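Local coordinates for protein type I site-specific restriction-modification system, R (Restriction) subunit (Vibrio vulnificus, PDB 3H1T) that is a fragment of the putative HsdR subunit of a type I restriction enzyme, which probably uses ATP hydrolysis to translocate and cleave DNA, at residues P516-R525 with Y547-T558. Residues are numbered along the deposited sequence; the frame is centred on the assembly and turned at random.
Sequences PTCKNVVLAR and YGKLWFNIIDYT
The Tyr557 ring takes Val522 CG1 (3.6 Å from CE2) and Leu523 O at its edge, while Phe425 stacks on it and His428 bonds its hydroxyl. Strands 518-524 and 552-556 are parallel neighbours in the second RecA-like domain, as in superfamily 2 helicases, joined through helix 530-537 as a beta-alpha-beta crossover. At the start of strand 552-556 the Phe552 ring lies near Val521 CG2 (4.1 Å from CD2); the Trp551 ring has Asn553 OD1 in plane at its edge and Arg375 in cation-pi contact. On the face shared with Val522 and Ile555, the side chains of Asn520 and Asn553 run alongside each other in the same direction, with amide planes 36° apart; Asn553 ND2 donates to Asn520 OD1 (2.9 Å), almost straight down the C=O bond. The ladder runs from Asn553 N on Lys519 O to Tyr557 N on Leu523 O. Val521, Leu523 and Ile554 pack against the crossover helix, whereas Asn520, Val522, Asn553 and Tyr557 meet helix 422-436 on the opposite face. Ahead of the ladder, Lys549, bent at chi2 (56°) and chi4, curls its ammonium onto Pro516 O (NZ to O 2.7 Å) and Cys518 O; Gly540 and Arg542 carbonyls also bind it. At the strand's C-terminal end Asp556 OD1 forms an Asx turn, accepting Thr558 N at 3.1 Å and, on its syn side, Thr558 OG1 at 2.6 Å.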
loop_
_atom_site.group_PDB
_atom_site.type_symbol
_atom_site.label_atom_id
_atom_site.label_comp_id
_atom_site.label_asym_id
_atom_site.label_seq_id
_atom_site.Cartn_x
_atom_site.Cartn_y
_atom_site.Cartn_z
ATOM N N PRO A 516 5.636 12.037 5.530
ATOM C CA PRO A 516 4.339 12.330 4.914
ATOM C C PRO A 516 4.122 13.738 4.327
ATOM O O PRO A 516 3.444 13.880 3.317
ATOM C CB PRO A 516 3.348 11.990 6.032
ATOM C CG PRO A 516 4.150 12.222 7.285
ATOM C CD PRO A 516 5.453 11.558 6.909
ATOM N N THR A 517 4.683 14.777 4.935
ATOM C CA THR A 517 4.496 16.111 4.385
ATOM C C THR A 517 5.420 16.433 3.206
ATOM O O THR A 517 5.545 17.597 2.817
ATOM C CB THR A 517 4.679 17.192 5.448
ATOM O OG1 THR A 517 5.872 16.923 6.189
ATOM C CG2 THR A 517 3.497 17.215 6.390
ATOM N N CYS A 518 6.079 15.422 2.648
ATOM C CA CYS A 518 6.940 15.649 1.493
ATOM C C CYS A 518 6.023 16.058 0.333
ATOM O O CYS A 518 5.106 15.317 -0.043
ATOM C CB CYS A 518 7.717 14.375 1.134
ATOM S SG CYS A 518 8.827 14.568 -0.287
ATOM N N LYS A 519 6.290 17.228 -0.240
ATOM C CA LYS A 519 5.464 17.757 -1.311
ATOM C C LYS A 519 6.098 17.767 -2.699
ATOM O O LYS A 519 5.388 17.899 -3.690
ATOM C CB LYS A 519 4.993 19.169 -0.944
ATOM C CG LYS A 519 4.115 19.226 0.309
ATOM C CD LYS A 519 3.666 20.658 0.604
ATOM C CE LYS A 519 2.524 20.717 1.611
ATOM N NZ LYS A 519 1.680 21.932 1.380
ATOM N N ASN A 520 7.424 17.645 -2.772
ATOM C CA ASN A 520 8.128 17.621 -4.060
ATOM C C ASN A 520 9.104 16.462 -4.118
ATOM O O ASN A 520 9.918 16.290 -3.226
ATOM C CB ASN A 520 8.945 18.902 -4.315
ATOM C CG ASN A 520 8.098 20.151 -4.414
ATOM O OD1 ASN A 520 7.028 20.155 -5.022
ATOM N ND2 ASN A 520 8.599 21.237 -3.837
ATOM N N VAL A 521 9.024 15.671 -5.175
ATOM C CA VAL A 521 9.932 14.550 -5.365
ATOM C C VAL A 521 10.712 14.895 -6.628
ATOM O O VAL A 521 10.142 14.974 -7.717
ATOM C CB VAL A 521 9.153 13.218 -5.538
ATOM C CG1 VAL A 521 10.095 12.125 -6.043
ATOM C CG2 VAL A 521 8.546 12.777 -4.199
ATOM N N VAL A 522 12.017 15.102 -6.489
ATOM C CA VAL A 522 12.847 15.509 -7.617
ATOM C C VAL A 522 13.852 14.495 -8.186
ATOM O O VAL A 522 14.683 13.947 -7.462
ATOM C CB VAL A 522 13.605 16.803 -7.242
ATOM C CG1 VAL A 522 14.299 17.379 -8.457
ATOM C CG2 VAL A 522 12.623 17.821 -6.653
ATOM N N LEU A 523 13.796 14.289 -9.495
ATOM C CA LEU A 523 14.675 13.341 -10.181
ATOM C C LEU A 523 15.888 13.966 -10.893
ATOM O O LEU A 523 15.741 14.690 -11.878
ATOM C CB LEU A 523 13.860 12.550 -11.210
ATOM C CG LEU A 523 12.751 11.626 -10.728
ATOM C CD1 LEU A 523 12.058 10.995 -11.930
ATOM C CD2 LEU A 523 13.341 10.546 -9.850
ATOM N N ALA A 524 17.084 13.673 -10.401
ATOM C CA ALA A 524 18.296 14.204 -11.015
ATOM C C ALA A 524 19.288 13.073 -11.128
ATOM O O ALA A 524 20.478 13.249 -10.913
ATOM C CB ALA A 524 18.880 15.323 -10.172
ATOM N N ARG A 525 18.783 11.907 -11.487
ATOM C CA ARG A 525 19.624 10.738 -11.594
ATOM C C ARG A 525 19.094 9.738 -12.594
ATOM O O ARG A 525 17.951 9.815 -13.033
ATOM C CB ARG A 525 19.708 10.054 -10.234
ATOM C CG ARG A 525 18.418 9.361 -9.857
ATOM C CD ARG A 525 18.535 8.732 -8.511
ATOM N NE ARG A 525 19.807 8.037 -8.397
ATOM C CZ ARG A 525 19.942 6.822 -7.894
ATOM N NH1 ARG A 525 18.875 6.167 -7.460
ATOM N NH2 ARG A 525 21.139 6.264 -7.824
ATOM N N TYR A 547 -1.858 18.174 7.876
ATOM C CA TYR A 547 -0.824 19.181 7.681
ATOM C C TYR A 547 -0.761 19.743 6.257
ATOM O O TYR A 547 0.321 20.005 5.739
ATOM C CB TYR A 547 0.520 18.569 8.071
ATOM C CG TYR A 547 0.684 18.501 9.569
ATOM C CD1 TYR A 547 1.156 19.605 10.274
ATOM C CD2 TYR A 547 0.271 17.383 10.297
ATOM C CE1 TYR A 547 1.205 19.609 11.660
ATOM C CE2 TYR A 547 0.315 17.379 11.691
ATOM C CZ TYR A 547 0.780 18.500 12.362
ATOM O OH TYR A 547 0.780 18.532 13.737
ATOM N N GLY A 548 -1.918 19.916 5.625
ATOM C CA GLY A 548 -1.949 20.454 4.275
ATOM C C GLY A 548 -1.352 19.575 3.190
ATOM O O GLY A 548 -1.075 20.049 2.084
ATOM N N LYS A 549 -1.159 18.294 3.481
ATOM C CA LYS A 549 -0.591 17.390 2.491
ATOM C C LYS A 549 -1.679 16.570 1.801
ATOM O O LYS A 549 -2.184 15.601 2.372
ATOM C CB LYS A 549 0.426 16.462 3.159
ATOM C CG LYS A 549 0.896 15.319 2.274
ATOM C CD LYS A 549 1.463 15.840 0.968
ATOM C CE LYS A 549 1.851 14.706 0.038
ATOM N NZ LYS A 549 2.878 13.819 0.651
ATOM N N LEU A 550 -2.035 16.960 0.578
ATOM C CA LEU A 550 -3.063 16.248 -0.185
ATOM C C LEU A 550 -2.602 15.678 -1.523
ATOM O O LEU A 550 -3.201 14.731 -2.029
ATOM C CB LEU A 550 -4.274 17.153 -0.412
ATOM C CG LEU A 550 -4.994 17.507 0.887
ATOM C CD1 LEU A 550 -6.101 18.524 0.641
ATOM C CD2 LEU A 550 -5.541 16.232 1.489
ATOM N N TRP A 551 -1.556 16.258 -2.100
ATOM C CA TRP A 551 -1.010 15.780 -3.370
ATOM C C TRP A 551 0.443 16.212 -3.461
ATOM O O TRP A 551 0.919 16.950 -2.603
ATOM C CB TRP A 551 -1.810 16.346 -4.558
ATOM C CG TRP A 551 -1.880 17.839 -4.582
ATOM C CD1 TRP A 551 -2.725 18.632 -3.860
ATOM C CD2 TRP A 551 -1.027 18.726 -5.315
ATOM N NE1 TRP A 551 -2.450 19.961 -4.094
ATOM C CE2 TRP A 551 -1.408 20.046 -4.980
ATOM C CE3 TRP A 551 0.027 18.537 -6.218
ATOM C CZ2 TRP A 551 -0.771 21.173 -5.519
ATOM C CZ3 TRP A 551 0.659 19.660 -6.757
ATOM C CH2 TRP A 551 0.258 20.960 -6.400
ATOM N N PHE A 552 1.153 15.751 -4.485
ATOM C CA PHE A 552 2.550 16.137 -4.636
ATOM C C PHE A 552 3.023 16.271 -6.079
ATOM O O PHE A 552 2.339 15.842 -7.010
ATOM C CB PHE A 552 3.461 15.148 -3.905
ATOM C CG PHE A 552 3.502 13.786 -4.521
ATOM C CD1 PHE A 552 2.411 12.912 -4.413
ATOM C CD2 PHE A 552 4.644 13.353 -5.186
ATOM C CE1 PHE A 552 2.467 11.623 -4.959
ATOM C CE2 PHE A 552 4.710 12.070 -5.735
ATOM C CZ PHE A 552 3.624 11.202 -5.624
ATOM N N ASN A 553 4.201 16.871 -6.248
ATOM C CA ASN A 553 4.818 17.086 -7.556
ATOM C C ASN A 553 6.006 16.179 -7.781
ATOM O O ASN A 553 6.740 15.866 -6.855
ATOM C CB ASN A 553 5.345 18.529 -7.689
ATOM C CG ASN A 553 4.307 19.562 -7.430
ATOM O OD1 ASN A 553 3.419 19.779 -8.251
ATOM N ND2 ASN A 553 4.395 20.211 -6.278
ATOM N N ILE A 554 6.185 15.768 -9.026
ATOM C CA ILE A 554 7.332 14.976 -9.416
ATOM C C ILE A 554 8.009 15.796 -10.507
ATOM O O ILE A 554 7.515 15.868 -11.631
ATOM C CB ILE A 554 6.936 13.614 -9.993
ATOM C CG1 ILE A 554 6.362 12.710 -8.889
ATOM C CG2 ILE A 554 8.146 12.952 -10.619
ATOM C CD1 ILE A 554 5.877 11.338 -9.430
ATOM N N ILE A 555 9.095 16.473 -10.149
ATOM C CA ILE A 555 9.849 17.272 -11.104
ATOM C C ILE A 555 10.928 16.339 -11.672
ATOM O O ILE A 555 11.775 15.829 -10.934
ATOM C CB ILE A 555 10.498 18.498 -10.421
ATOM C CG1 ILE A 555 9.437 19.461 -9.882
ATOM C CG2 ILE A 555 11.325 19.259 -11.418
ATOM C CD1 ILE A 555 8.718 18.992 -8.633
ATOM N N ASP A 556 10.866 16.091 -12.980
ATOM C CA ASP A 556 11.791 15.180 -13.676
ATOM C C ASP A 556 12.826 15.900 -14.555
ATOM O O ASP A 556 12.494 16.409 -15.633
ATOM C CB ASP A 556 10.966 14.220 -14.550
ATOM C CG ASP A 556 11.767 13.033 -15.057
ATOM O OD1 ASP A 556 12.987 12.965 -14.807
ATOM O OD2 ASP A 556 11.168 12.159 -15.716
ATOM N N TYR A 557 14.082 15.912 -14.110
ATOM C CA TYR A 557 15.172 16.569 -14.837
ATOM C C TYR A 557 15.944 15.608 -15.724
ATOM O O TYR A 557 16.822 16.029 -16.479
ATOM C CB TYR A 557 16.140 17.229 -13.846
ATOM C CG TYR A 557 15.572 18.470 -13.195
ATOM C CD1 TYR A 557 15.378 19.637 -13.938
ATOM C CD2 TYR A 557 15.205 18.475 -11.846
ATOM C CE1 TYR A 557 14.831 20.769 -13.362
ATOM C CE2 TYR A 557 14.646 19.612 -11.256
ATOM C CZ TYR A 557 14.464 20.753 -12.023
ATOM O OH TYR A 557 13.929 21.876 -11.458
ATOM N N THR A 558 15.631 14.321 -15.627
ATOM C CA THR A 558 16.305 13.330 -16.448
ATOM C C THR A 558 15.799 13.449 -17.884
ATOM O O THR A 558 16.511 13.126 -18.836
ATOM C CB THR A 558 16.025 11.886 -15.940
ATOM O OG1 THR A 558 14.665 11.529 -16.220
ATOM C CG2 THR A 558 16.247 11.803 -14.442
#